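Local coordinates for protein beta-1,3-glucanosyltransferase (Rhizomucor miehei CAU432, PDB 4WTP) that belongs to glycosyl hydrolase family 17 and folds as a (beta/alpha)8-barrel, at residues A[60-65]-A[280-285]; A[82-87]-A[92-97]; A[133-138]-A[143-148]; A[190-195]-A[200-205]; A[244-249]-A[261-266]. All coordinates share one frame; numbering follows the deposited sequence. Where two conformers were deposited one is given.

Contact 1 of 5, residues A[60-65]-A[280-285]; sequences NVLKPY and GVLGSD
The last turn of helix 52-62 faces the irregular loop 280-285 with Leu62 and Leu282 at the nearest point of the two backbones, where their CA atoms stand 8.9 Å apart. Beyond the helix the chain continues through Lys63 and Pro64, and Tyr65 N bonds Leu62 O at 2.8 Å just past the helix. No hydrogen bond passes between the two segments, and they meet through side chains; Leu282 makes both of the close contacts from the loop. Its two methyl groups part company at CG and each takes a different residue of the helix. CD2 meets Val61 CG1 at 3.8 Å, while CD1 meets Leu62 CD2, also at 3.8 Å. In both pairs the side chains run past one another in opposite directions. Val61 offers the branch that lies anti to its backbone N (chi1 164°), which is directed at the loop; Leu62 starts out across the line between the segments, and its CD2 methyl closes the distance. In the (beta/alpha)8-barrel this joins the first helix of the barrel wall to the loop that follows strand 262-263, the last strand of the barrel, and so brings early and late parts of the chain together. The loop is itself tied to the residues just after that strand by backbone bonds of Val281 to Ser265 and of Leu282 to Ala266. Leu62 also packs on Ala266, whereas Val61 lies nearer the surface than the two buried leucines.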
# COMPACT_ATOMS: atom_id res chain seq x y z
N ASN A 60 -3.61 4.11 16.79
CA ASN A 60 -4.71 4.81 17.42
C ASN A 60 -4.96 6.15 16.79
O ASN A 60 -6.10 6.60 16.71
CB ASN A 60 -4.49 4.93 18.95
CG ASN A 60 -5.04 3.75 19.72
OD1 ASN A 60 -6.00 3.12 19.28
ND2 ASN A 60 -4.42 3.43 20.84
N VAL A 61 -3.89 6.82 16.33
CA VAL A 61 -4.06 8.08 15.61
C VAL A 61 -4.87 7.87 14.32
O VAL A 61 -5.65 8.73 13.92
CB VAL A 61 -2.71 8.80 15.35
CG1 VAL A 61 -2.83 9.87 14.27
CG2 VAL A 61 -2.15 9.36 16.66
N LEU A 62 -4.66 6.70 13.70
CA LEU A 62 -5.35 6.35 12.44
C LEU A 62 -6.75 5.75 12.65
O LEU A 62 -7.62 5.85 11.77
CB LEU A 62 -4.52 5.35 11.62
CG LEU A 62 -3.15 5.85 11.20
CD1 LEU A 62 -2.41 4.74 10.46
CD2 LEU A 62 -3.19 7.10 10.33
N LYS A 63 -6.99 5.19 13.84
CA LYS A 63 -8.20 4.45 14.14
C LYS A 63 -9.52 5.21 13.90
O LYS A 63 -10.50 4.59 13.50
CB LYS A 63 -8.10 3.88 15.56
CG LYS A 63 -9.12 2.81 15.87
CD LYS A 63 -8.69 2.02 17.11
CE LYS A 63 -9.85 1.18 17.60
NZ LYS A 63 -9.35 0.36 18.73
N PRO A 64 -9.57 6.55 14.15
CA PRO A 64 -10.79 7.26 13.80
C PRO A 64 -11.09 7.36 12.31
O PRO A 64 -12.20 7.74 11.97
CB PRO A 64 -10.57 8.67 14.38
CG PRO A 64 -9.54 8.47 15.44
CD PRO A 64 -8.63 7.40 14.92
N TYR A 65 -10.12 6.99 11.48
CA TYR A 65 -10.26 7.14 10.02
C TYR A 65 -10.29 5.81 9.28
O TYR A 65 -10.75 5.77 8.14
CB TYR A 65 -9.12 8.02 9.47
CG TYR A 65 -9.02 9.35 10.22
CD1 TYR A 65 -10.01 10.32 10.08
CD2 TYR A 65 -7.91 9.62 11.00
CE1 TYR A 65 -9.92 11.52 10.75
CE2 TYR A 65 -7.81 10.82 11.70
CZ TYR A 65 -8.82 11.77 11.54
OH TYR A 65 -8.77 12.97 12.20
N GLY A 280 2.09 12.15 3.61
CA GLY A 280 1.20 11.73 4.68
C GLY A 280 -0.14 12.41 4.62
O GLY A 280 -0.28 13.56 4.18
N VAL A 281 -1.15 11.69 5.12
CA VAL A 281 -2.44 12.28 5.48
C VAL A 281 -2.27 13.12 6.75
O VAL A 281 -2.89 14.16 6.89
CB VAL A 281 -3.51 11.18 5.67
CG1 VAL A 281 -4.80 11.78 6.19
CG2 VAL A 281 -3.76 10.43 4.36
N LEU A 282 -1.43 12.60 7.64
CA LEU A 282 -1.06 13.29 8.88
C LEU A 282 0.43 13.64 8.86
O LEU A 282 1.21 13.13 8.03
CB LEU A 282 -1.42 12.45 10.11
CG LEU A 282 -2.94 12.29 10.32
CD1 LEU A 282 -3.43 10.91 9.92
CD2 LEU A 282 -3.39 12.67 11.70
N GLY A 283 0.83 14.51 9.77
CA GLY A 283 2.21 14.97 9.83
C GLY A 283 3.19 13.93 10.37
O GLY A 283 2.80 12.91 10.93
N SER A 284 4.49 14.18 10.20
CA SER A 284 5.53 13.27 10.71
C SER A 284 5.49 13.13 12.22
O SER A 284 5.90 12.11 12.75
CB SER A 284 6.92 13.73 10.30
OG SER A 284 7.24 14.98 10.89
N ASP A 285 4.97 14.15 12.93
CA ASP A 285 4.87 14.07 14.38
C ASP A 285 3.49 13.58 14.83
O ASP A 285 3.12 13.72 16.00
CB ASP A 285 5.31 15.40 15.05
CG ASP A 285 4.30 16.52 14.91
OD1 ASP A 285 3.19 16.38 14.35
OD2 ASP A 285 4.60 17.64 15.42

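Contact 2 of 5, residues A[82-87]-A[92-97]; sequences LALAAT and MRIYLG
Ile94 meets Ala83 and Leu84 through two separate branches, a split set by its first torsion: CG1 is anti to the backbone N (chi1 -168°) and carries CD1 out to Ala83, leaving CG2 between the backbone N and the carbonyl carbon, turned to Leu84. Ile94 CD1 presses closely on Ala83 CB at 3.5 Å. The other branch, Ile94 CG2, touches Leu84 CD2 at 3.9 Å, the two side chains crossing at about a right angle. Leu84 CD1 also reaches Leu96 CD1, farther along the strand, at 4.3 Å, a looser contact. Thr87 closes the other end of the contact, where the two segments come nearest, with its carbon atoms. Its chi1 of 51° points OG1 back along the helix to donate to Ala83 O at 2.7 Å. That carbonyl also accepts from Thr87 N, so two bonds grip it. Thr87 CB lies 3.8 Å from Met92 CB, and the same rotation places CG2 beside Arg93 O. Beside them Met92 N donates to Thr87 O at 2.7 Å, the donor tilted from the carbonyl plane, and this bond spans the turn between helix 79-90 and strand 93-98. Asn124 ND2 bonds both Thr87 OG1 and Met92 O, and Val125 of strand 125-132 packs on Leu84, Ile94 and Leu96. The axes of helix 82-87 and strand 93-97 approach to 8.4 Å and run nearly antiparallel, at 165°, the layout of helix and following strand in the beta-alpha-beta unit 68-71, 79-90, 93-98 of the (beta/alpha)8-barrel.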
# COMPACT_ATOMS: atom_id res chain seq x y z
N LEU A 82 5.50 -7.07 14.73
CA LEU A 82 5.07 -5.92 15.54
C LEU A 82 3.69 -5.37 15.14
O LEU A 82 2.82 -5.14 15.99
CB LEU A 82 6.10 -4.79 15.50
CG LEU A 82 7.08 -4.69 16.66
CD1 LEU A 82 7.75 -6.03 16.95
CD2 LEU A 82 8.11 -3.60 16.41
N ALA A 83 3.49 -5.23 13.82
CA ALA A 83 2.21 -4.69 13.33
C ALA A 83 1.02 -5.63 13.54
O ALA A 83 -0.09 -5.20 13.82
CB ALA A 83 2.36 -4.31 11.86
N LEU A 84 1.30 -6.94 13.47
CA LEU A 84 0.27 -7.95 13.80
C LEU A 84 -0.20 -7.79 15.26
O LEU A 84 -1.38 -7.79 15.54
CB LEU A 84 0.80 -9.38 13.52
CG LEU A 84 0.83 -9.78 12.04
CD1 LEU A 84 1.78 -10.95 11.78
CD2 LEU A 84 -0.59 -10.10 11.56
N ALA A 85 0.75 -7.60 16.17
CA ALA A 85 0.39 -7.43 17.59
C ALA A 85 -0.34 -6.11 17.86
O ALA A 85 -1.36 -6.08 18.56
CB ALA A 85 1.62 -7.58 18.46
N ALA A 86 0.12 -5.02 17.23
CA ALA A 86 -0.51 -3.71 17.42
C ALA A 86 -1.93 -3.68 16.85
O ALA A 86 -2.86 -3.27 17.54
CB ALA A 86 0.36 -2.64 16.80
N THR A 87 -2.08 -4.16 15.60
CA THR A 87 -3.40 -4.20 14.99
C THR A 87 -4.35 -5.10 15.81
O THR A 87 -5.51 -4.76 16.03
CB THR A 87 -3.38 -4.62 13.50
OG1 THR A 87 -2.63 -5.84 13.33
CG2 THR A 87 -2.78 -3.50 12.63
N MET A 92 -7.81 -4.03 14.77
CA MET A 92 -7.61 -3.60 13.38
C MET A 92 -7.22 -4.76 12.46
O MET A 92 -6.85 -5.84 12.93
CB MET A 92 -6.56 -2.47 13.32
CG MET A 92 -6.85 -1.22 14.15
SD MET A 92 -5.56 0.09 14.15
CE MET A 92 -5.91 0.85 12.53
N ARG A 93 -7.28 -4.53 11.14
CA ARG A 93 -6.88 -5.54 10.15
C ARG A 93 -5.59 -5.10 9.45
O ARG A 93 -5.17 -3.93 9.60
CB ARG A 93 -7.96 -5.72 9.09
CG ARG A 93 -9.39 -5.73 9.60
CD ARG A 93 -9.78 -7.09 10.09
NE ARG A 93 -9.57 -8.14 9.09
CZ ARG A 93 -9.69 -9.44 9.36
NH1 ARG A 93 -9.97 -9.84 10.60
NH2 ARG A 93 -9.50 -10.33 8.40
N ILE A 94 -4.98 -5.99 8.65
CA ILE A 94 -3.69 -5.69 8.04
C ILE A 94 -3.49 -6.38 6.70
O ILE A 94 -3.88 -7.54 6.52
CB ILE A 94 -2.51 -6.01 9.01
CG1 ILE A 94 -1.20 -5.45 8.51
CG2 ILE A 94 -2.42 -7.50 9.35
CD1 ILE A 94 -0.10 -5.40 9.58
N TYR A 95 -2.83 -5.70 5.75
CA TYR A 95 -2.25 -6.36 4.57
C TYR A 95 -0.76 -6.43 4.85
O TYR A 95 -0.12 -5.42 5.17
CB TYR A 95 -2.44 -5.52 3.30
CG TYR A 95 -3.77 -5.72 2.61
CD1 TYR A 95 -4.96 -5.22 3.15
CD2 TYR A 95 -3.83 -6.38 1.38
CE1 TYR A 95 -6.18 -5.40 2.49
CE2 TYR A 95 -5.02 -6.56 0.72
CZ TYR A 95 -6.18 -6.10 1.29
OH TYR A 95 -7.37 -6.26 0.61
N LEU A 96 -0.19 -7.63 4.73
CA LEU A 96 1.25 -7.80 4.88
C LEU A 96 1.95 -7.81 3.53
O LEU A 96 1.68 -8.63 2.67
CB LEU A 96 1.53 -9.14 5.58
CG LEU A 96 1.08 -9.32 7.02
CD1 LEU A 96 1.43 -10.71 7.55
CD2 LEU A 96 1.72 -8.27 7.90
N GLY A 97 2.88 -6.87 3.35
CA GLY A 97 3.68 -6.82 2.13
C GLY A 97 4.99 -7.56 2.35
O GLY A 97 5.58 -7.49 3.45

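Contact 3 of 5, residues A[133-138]-A[143-148]; sequences EVLYRG and QSLANY
Leu145 reaches from helix 142-156 to Leu135 and Val134 with one methyl group doing the touching. From CB the chain leaves toward the loop, CG lying anti to the backbone N (chi1 179°), which directs CG and its CD2 methyl at the loop. At CG it forks, and CD2 is the branch that arrives. This methyl rests on the branch point of Leu135, 3.9 Å from CG, and lies 4.1 Å from Leu135 CD2, the two side chains crossing at an oblique angle. The same CD2 approaches Val134 CG1 at 4.3 Å, so it sits against the two adjacent loop residues at once. The contact belongs to a beta-alpha connection of the (beta/alpha)8-barrel: residues 133-138 follow strand 125-132, and the chain then enters the helix that packs outside the barrel. The CA atoms of Val134 and Leu145 remain 8.2 Å apart, and the join is purely apolar. Around this pair of segments, Val134 also lies on Ile100, Leu135 on Pro173 and Leu145 on Val176 of the short helix 174-177. On the outer side of helix 142-156, Gln143 NE2 donates to Asn147 OD1 at 3.0 Å, from above the carbonyl plane of Asn147.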
# COMPACT_ATOMS: atom_id res chain seq x y z
N GLU A 133 6.21 -3.50 -7.32
CA GLU A 133 7.00 -2.98 -8.45
C GLU A 133 8.20 -3.84 -8.80
O GLU A 133 9.20 -3.33 -9.34
CB GLU A 133 7.34 -1.49 -8.29
CG GLU A 133 6.06 -0.69 -8.49
CD GLU A 133 6.20 0.78 -8.21
OE1 GLU A 133 7.31 1.33 -8.40
OE2 GLU A 133 5.20 1.43 -7.82
N VAL A 134 8.09 -5.14 -8.57
CA VAL A 134 9.16 -6.08 -8.94
C VAL A 134 9.45 -6.06 -10.45
O VAL A 134 10.62 -6.03 -10.86
CB VAL A 134 8.83 -7.50 -8.47
CG1 VAL A 134 9.84 -8.53 -9.01
CG2 VAL A 134 8.78 -7.53 -6.95
N LEU A 135 8.39 -6.10 -11.25
CA LEU A 135 8.54 -6.06 -12.70
C LEU A 135 8.83 -4.65 -13.22
O LEU A 135 9.64 -4.49 -14.15
CB LEU A 135 7.33 -6.67 -13.39
CG LEU A 135 7.08 -8.15 -13.09
CD1 LEU A 135 5.87 -8.61 -13.89
CD2 LEU A 135 8.29 -9.03 -13.42
N TYR A 136 8.24 -3.62 -12.61
CA TYR A 136 8.64 -2.25 -12.98
C TYR A 136 10.15 -2.05 -12.84
O TYR A 136 10.80 -1.49 -13.74
CB TYR A 136 7.88 -1.21 -12.15
CG TYR A 136 8.46 0.17 -12.31
CD1 TYR A 136 8.17 0.94 -13.44
CD2 TYR A 136 9.34 0.68 -11.36
CE1 TYR A 136 8.72 2.21 -13.60
CE2 TYR A 136 9.91 1.94 -11.52
CZ TYR A 136 9.58 2.69 -12.63
OH TYR A 136 10.12 3.94 -12.81
N ARG A 137 10.72 -2.53 -11.73
CA ARG A 137 12.16 -2.39 -11.46
C ARG A 137 13.05 -3.34 -12.23
O ARG A 137 14.29 -3.18 -12.26
CB ARG A 137 12.49 -2.53 -9.97
CG ARG A 137 12.05 -1.35 -9.13
CD ARG A 137 12.61 -1.40 -7.71
NE ARG A 137 12.23 -2.68 -7.09
CZ ARG A 137 11.10 -2.85 -6.42
NH1 ARG A 137 10.28 -1.82 -6.24
NH2 ARG A 137 10.80 -4.05 -5.92
N GLY A 138 12.45 -4.36 -12.83
CA GLY A 138 13.25 -5.36 -13.55
C GLY A 138 14.04 -6.27 -12.62
O GLY A 138 15.11 -6.71 -12.98
N GLN A 143 8.07 -15.11 -15.43
CA GLN A 143 7.87 -16.50 -15.02
C GLN A 143 8.45 -16.78 -13.62
O GLN A 143 7.84 -17.50 -12.84
CB GLN A 143 8.45 -17.50 -16.04
CG GLN A 143 8.18 -18.97 -15.74
CD GLN A 143 6.73 -19.33 -15.96
OE1 GLN A 143 6.19 -19.04 -17.02
NE2 GLN A 143 6.10 -19.94 -14.97
N SER A 144 9.63 -16.24 -13.34
CA SER A 144 10.24 -16.40 -12.01
C SER A 144 9.40 -15.78 -10.89
O SER A 144 9.24 -16.37 -9.83
CB SER A 144 11.65 -15.82 -11.99
OG SER A 144 12.50 -16.51 -12.91
N LEU A 145 8.81 -14.62 -11.15
CA LEU A 145 7.91 -14.04 -10.19
C LEU A 145 6.66 -14.91 -10.01
O LEU A 145 6.25 -15.19 -8.88
CB LEU A 145 7.54 -12.61 -10.59
CG LEU A 145 6.56 -11.95 -9.62
CD1 LEU A 145 7.14 -11.84 -8.21
CD2 LEU A 145 6.23 -10.57 -10.17
N ALA A 146 6.11 -15.38 -11.12
CA ALA A 146 4.94 -16.26 -11.05
C ALA A 146 5.22 -17.52 -10.24
O ALA A 146 4.41 -17.92 -9.37
CB ALA A 146 4.48 -16.63 -12.45
N ASN A 147 6.37 -18.15 -10.49
CA ASN A 147 6.76 -19.33 -9.72
C ASN A 147 6.90 -19.04 -8.22
O ASN A 147 6.50 -19.86 -7.37
CB ASN A 147 8.07 -19.88 -10.28
CG ASN A 147 7.89 -20.47 -11.67
OD1 ASN A 147 6.76 -20.70 -12.12
ND2 ASN A 147 8.99 -20.69 -12.36
N TYR A 148 7.47 -17.88 -7.88
CA TYR A 148 7.65 -17.52 -6.49
C TYR A 148 6.27 -17.30 -5.83
O TYR A 148 6.03 -17.77 -4.70
CB TYR A 148 8.48 -16.24 -6.42
CG TYR A 148 8.82 -15.78 -5.03
CD1 TYR A 148 9.78 -16.45 -4.27
CD2 TYR A 148 8.19 -14.68 -4.46
CE1 TYR A 148 10.12 -16.01 -3.00
CE2 TYR A 148 8.51 -14.26 -3.19
CZ TYR A 148 9.48 -14.91 -2.47
OH TYR A 148 9.79 -14.46 -1.22

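Contact 4 of 5, residues A[190-195]-A[200-205]; sequences YWEGVT and ADTLMS
Val194 lays both of its methyl groups against the side chain of Thr202, CG1 coming to 3.6 Å from Thr202 OG1. In the (beta/alpha)8-barrel this is a beta-alpha connection folded against the helix it leads into: residues 190-195 come after strand 182-186, and Thr202 lies on helix 196-212. The CA atoms of Val194 and Thr202 are 7.9 Å apart, with the two side chains meeting at a slant. Val194 CG2 lies in the fork of the threonine, 4.1 Å from OG1 and 4.2 Å from CG2. The approach of CG1 to the hydroxyl is van der Waals packing; the hydroxyl's hydrogen bond is to Asn198 O, one turn earlier in the helix. A second touch comes from Glu192, whose extended chain runs past Thr202 in the opposite direction. Its carboxylate is held by His206 NE2 through OE1, which fixes the end of the chain near the helix. Separately, Ser236 OG bonds the backbone Val194 O. The contact is small and lies at the surface, where no hydrogen bond links the two segments. Thr202 CG2 stands anti to the backbone N (chi1, to OG1, -66°), and this methyl lies 3.7 Å from Glu192 OE1.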
# COMPACT_ATOMS: atom_id res chain seq x y z
N TYR A 190 0.66 12.19 -9.97
CA TYR A 190 1.63 13.20 -9.66
C TYR A 190 2.95 12.98 -10.40
O TYR A 190 3.56 13.90 -10.95
CB TYR A 190 1.90 13.24 -8.14
CG TYR A 190 2.89 14.30 -7.81
CD1 TYR A 190 2.46 15.62 -7.58
CD2 TYR A 190 4.26 14.05 -7.75
CE1 TYR A 190 3.37 16.63 -7.32
CE2 TYR A 190 5.16 15.06 -7.49
CZ TYR A 190 4.72 16.36 -7.27
OH TYR A 190 5.62 17.37 -7.02
N TRP A 191 3.43 11.74 -10.37
CA TRP A 191 4.70 11.43 -11.01
C TRP A 191 4.61 11.32 -12.54
O TRP A 191 5.64 11.15 -13.21
CB TRP A 191 5.27 10.13 -10.41
CG TRP A 191 5.67 10.24 -8.98
CD1 TRP A 191 5.21 9.48 -7.91
CD2 TRP A 191 6.64 11.15 -8.42
NE1 TRP A 191 5.83 9.86 -6.75
CE2 TRP A 191 6.72 10.85 -7.00
CE3 TRP A 191 7.46 12.12 -8.95
CZ2 TRP A 191 7.57 11.54 -6.17
CZ3 TRP A 191 8.31 12.82 -8.11
CH2 TRP A 191 8.37 12.53 -6.74
N GLU A 192 3.40 11.45 -13.06
CA GLU A 192 3.13 11.47 -14.49
C GLU A 192 2.91 12.92 -14.96
O GLU A 192 2.66 13.17 -16.14
CB GLU A 192 1.91 10.61 -14.82
CG GLU A 192 1.99 9.17 -14.30
CD GLU A 192 0.60 8.51 -14.24
OE1 GLU A 192 -0.16 8.66 -15.23
OE2 GLU A 192 0.23 7.84 -13.23
N GLY A 193 2.99 13.88 -14.03
CA GLY A 193 2.84 15.28 -14.42
C GLY A 193 1.41 15.70 -14.71
O GLY A 193 1.19 16.76 -15.33
N VAL A 194 0.43 14.91 -14.28
CA VAL A 194 -1.00 15.20 -14.49
C VAL A 194 -1.46 16.33 -13.55
O VAL A 194 -1.19 16.29 -12.34
CB VAL A 194 -1.84 13.94 -14.28
CG1 VAL A 194 -3.33 14.21 -14.42
CG2 VAL A 194 -1.39 12.85 -15.27
N THR A 195 -2.12 17.33 -14.10
CA THR A 195 -2.59 18.44 -13.27
C THR A 195 -3.64 17.92 -12.29
O THR A 195 -4.40 16.99 -12.59
CB THR A 195 -3.13 19.60 -14.13
OG1 THR A 195 -3.33 20.77 -13.33
CG2 THR A 195 -4.44 19.21 -14.83
N ALA A 200 -7.41 12.24 -10.24
CA ALA A 200 -8.21 11.08 -9.85
C ALA A 200 -8.84 10.41 -11.06
O ALA A 200 -9.00 9.18 -11.08
CB ALA A 200 -9.27 11.50 -8.86
N ASP A 201 -9.17 11.22 -12.07
CA ASP A 201 -9.75 10.61 -13.26
C ASP A 201 -8.69 9.73 -13.96
O ASP A 201 -9.02 8.61 -14.42
CB ASP A 201 -10.31 11.70 -14.18
CG ASP A 201 -11.51 12.43 -13.56
OD1 ASP A 201 -12.24 11.88 -12.69
OD2 ASP A 201 -11.73 13.60 -13.94
N THR A 202 -7.44 10.20 -14.06
CA THR A 202 -6.33 9.43 -14.66
C THR A 202 -6.10 8.16 -13.83
O THR A 202 -5.83 7.11 -14.40
CB THR A 202 -5.04 10.26 -14.67
OG1 THR A 202 -5.22 11.38 -15.54
CG2 THR A 202 -3.82 9.47 -15.14
N LEU A 203 -6.18 8.25 -12.50
CA LEU A 203 -6.03 7.07 -11.65
C LEU A 203 -7.05 6.02 -12.08
O LEU A 203 -6.73 4.85 -12.20
CB LEU A 203 -6.29 7.46 -10.19
CG LEU A 203 -6.24 6.27 -9.23
CD1 LEU A 203 -4.79 5.84 -9.05
CD2 LEU A 203 -6.82 6.65 -7.88
N MET A 204 -8.29 6.43 -12.33
CA MET A 204 -9.34 5.50 -12.71
C MET A 204 -9.11 4.88 -14.09
O MET A 204 -9.39 3.69 -14.30
CB MET A 204 -10.72 6.17 -12.61
CG MET A 204 -11.25 6.34 -11.19
SD MET A 204 -11.52 4.79 -10.28
CE MET A 204 -11.85 3.64 -11.60
N SER A 205 -8.60 5.68 -15.02
CA SER A 205 -8.23 5.15 -16.34
C SER A 205 -7.16 4.07 -16.22
O SER A 205 -7.22 3.02 -16.88
CB SER A 205 -7.76 6.27 -17.26
OG SER A 205 -8.88 6.98 -17.72

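Contact 5 of 5, residues A[244-249]-A[261-266]; sequences NKYLHD and LLYFSA
Leu247 and Tyr263 make the tight part of this contact. The methyl CD1 of Leu247 stands over one face of the Tyr263 ring, 3.8 Å from its centroid and only 13° off the ring normal, a CH-pi contact placed almost centrally. Both side chains leave with CG anti to the backbone N (chi1 177° for Leu247), and they cross at about a right angle, which sets the methyl on the flat of the ring. Contact with Tyr246 is slighter: Tyr263 OH lies at the edge of that ring, near its plane, 3.9 Å from CD2 of Tyr246. The hydroxyl of Tyr246 is used elsewhere, bonded to Thr224 OG1. All three residues are buried, whereas the far side of the helix is partly exposed and polar. There Lys245 NZ forms a salt bridge with Asp249 OD2 at 2.7 Å, one turn along, on the syn lone pair of the carboxylate. Phe37 lies against Leu247, and helix 196-212 packs on Tyr246. Tyr263 bonds through its backbone to Gly39 and Asn41 of strand 39-41, and Leu262 to Ile221 of strand 219-223, so strand 262-263 joins the first and seventh strands and closes the barrel, with helix 240-256 covering it from outside.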
# COMPACT_ATOMS: atom_id res chain seq x y z
N ASN A 244 -5.35 17.69 -0.41
CA ASN A 244 -6.73 17.62 0.07
C ASN A 244 -7.71 17.28 -1.05
O ASN A 244 -8.55 16.40 -0.89
CB ASN A 244 -7.10 18.98 0.71
CG ASN A 244 -8.35 18.90 1.55
OD1 ASN A 244 -8.50 18.01 2.37
ND2 ASN A 244 -9.24 19.85 1.35
N LYS A 245 -7.56 17.95 -2.19
CA LYS A 245 -8.42 17.67 -3.34
C LYS A 245 -8.23 16.22 -3.83
O LYS A 245 -9.22 15.52 -4.11
CB LYS A 245 -8.16 18.67 -4.46
CG LYS A 245 -8.89 18.32 -5.73
CD LYS A 245 -8.88 19.45 -6.75
CE LYS A 245 -9.51 19.00 -8.07
NZ LYS A 245 -10.81 18.28 -7.99
N TYR A 246 -6.98 15.78 -3.95
CA TYR A 246 -6.70 14.44 -4.46
C TYR A 246 -7.29 13.40 -3.53
O TYR A 246 -7.95 12.46 -3.95
CB TYR A 246 -5.19 14.21 -4.60
CG TYR A 246 -4.88 12.93 -5.38
CD1 TYR A 246 -5.22 12.84 -6.72
CD2 TYR A 246 -4.31 11.83 -4.76
CE1 TYR A 246 -4.94 11.68 -7.46
CE2 TYR A 246 -4.01 10.66 -5.48
CZ TYR A 246 -4.36 10.60 -6.81
OH TYR A 246 -4.10 9.47 -7.57
N LEU A 247 -7.09 13.59 -2.22
CA LEU A 247 -7.65 12.69 -1.22
C LEU A 247 -9.18 12.61 -1.37
O LEU A 247 -9.75 11.51 -1.44
CB LEU A 247 -7.28 13.23 0.17
CG LEU A 247 -7.86 12.45 1.34
CD1 LEU A 247 -7.35 11.02 1.36
CD2 LEU A 247 -7.55 13.19 2.63
N HIS A 248 -9.83 13.77 -1.41
CA HIS A 248 -11.30 13.76 -1.54
C HIS A 248 -11.74 13.07 -2.81
O HIS A 248 -12.68 12.27 -2.78
CB HIS A 248 -11.83 15.19 -1.55
CG HIS A 248 -11.65 15.92 -0.23
ND1 HIS A 248 -12.15 17.16 -0.01
CD2 HIS A 248 -11.02 15.54 0.92
CE1 HIS A 248 -11.83 17.54 1.23
NE2 HIS A 248 -11.16 16.55 1.81
N ASP A 249 -11.08 13.38 -3.93
CA ASP A 249 -11.51 12.85 -5.22
C ASP A 249 -11.29 11.36 -5.32
O ASP A 249 -12.16 10.64 -5.80
CB ASP A 249 -10.77 13.52 -6.38
CG ASP A 249 -11.13 14.97 -6.56
OD1 ASP A 249 -12.12 15.44 -5.96
OD2 ASP A 249 -10.41 15.65 -7.34
N LEU A 261 -9.10 0.47 -1.69
CA LEU A 261 -7.93 1.32 -1.83
C LEU A 261 -7.11 1.40 -0.54
O LEU A 261 -7.68 1.66 0.54
CB LEU A 261 -8.40 2.74 -2.19
CG LEU A 261 -7.39 3.88 -1.98
CD1 LEU A 261 -6.27 3.73 -2.98
CD2 LEU A 261 -8.08 5.23 -2.09
N LEU A 262 -5.80 1.24 -0.66
CA LEU A 262 -4.88 1.56 0.45
C LEU A 262 -4.25 2.91 0.11
O LEU A 262 -3.48 3.01 -0.88
CB LEU A 262 -3.79 0.49 0.55
CG LEU A 262 -4.31 -0.92 0.83
CD1 LEU A 262 -3.14 -1.91 0.80
CD2 LEU A 262 -5.10 -0.98 2.15
N TYR A 263 -4.59 3.92 0.89
CA TYR A 263 -4.10 5.27 0.58
C TYR A 263 -2.64 5.44 1.00
O TYR A 263 -2.21 4.89 2.01
CB TYR A 263 -5.00 6.31 1.27
CG TYR A 263 -4.73 7.69 0.74
CD1 TYR A 263 -5.28 8.13 -0.48
CD2 TYR A 263 -3.85 8.54 1.39
CE1 TYR A 263 -4.96 9.36 -1.01
CE2 TYR A 263 -3.52 9.78 0.86
CZ TYR A 263 -4.08 10.17 -0.34
OH TYR A 263 -3.74 11.38 -0.91
N PHE A 264 -1.88 6.20 0.21
CA PHE A 264 -0.45 6.44 0.50
C PHE A 264 -0.25 7.90 0.88
O PHE A 264 -0.44 8.76 0.02
CB PHE A 264 0.40 6.11 -0.75
CG PHE A 264 1.87 6.14 -0.48
CD1 PHE A 264 2.60 7.33 -0.61
CD2 PHE A 264 2.52 4.99 -0.02
CE1 PHE A 264 3.96 7.36 -0.32
CE2 PHE A 264 3.87 5.02 0.28
CZ PHE A 264 4.60 6.21 0.14
N SER A 265 0.12 8.22 2.11
CA SER A 265 0.44 7.25 3.17
C SER A 265 -0.06 7.83 4.49
O SER A 265 -0.63 8.94 4.52
CB SER A 265 1.98 7.06 3.26
OG SER A 265 2.64 8.27 3.61
N ALA A 266 0.13 7.09 5.58
CA ALA A 266 -0.36 7.53 6.88
C ALA A 266 0.28 8.85 7.35
O ALA A 266 -0.42 9.80 7.70
CB ALA A 266 -0.16 6.42 7.92

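Overall arrangement
Contact 1 opens at the end of helix 52-62 and closes only at loop 280-285, so the other four contacts all fall within its span. Those four follow one another in series and none crosses another. Contact 2 closes the short turn from helix 79-90 to strand 93-98; contacts 3 and 4 close those between the strands 125-132 and 182-186 and their following helices; contact 5 brings helix 240-256 to the last strand. Contacts 1 and 5 touch, Val281 packing on Tyr263, and contacts 4 and 5 meet where Ala200 packs on Asp249. Contacts 2 and 5 reach the same parallel sheet, while contact 3 lies across the chain's centre from contacts 1 and 5.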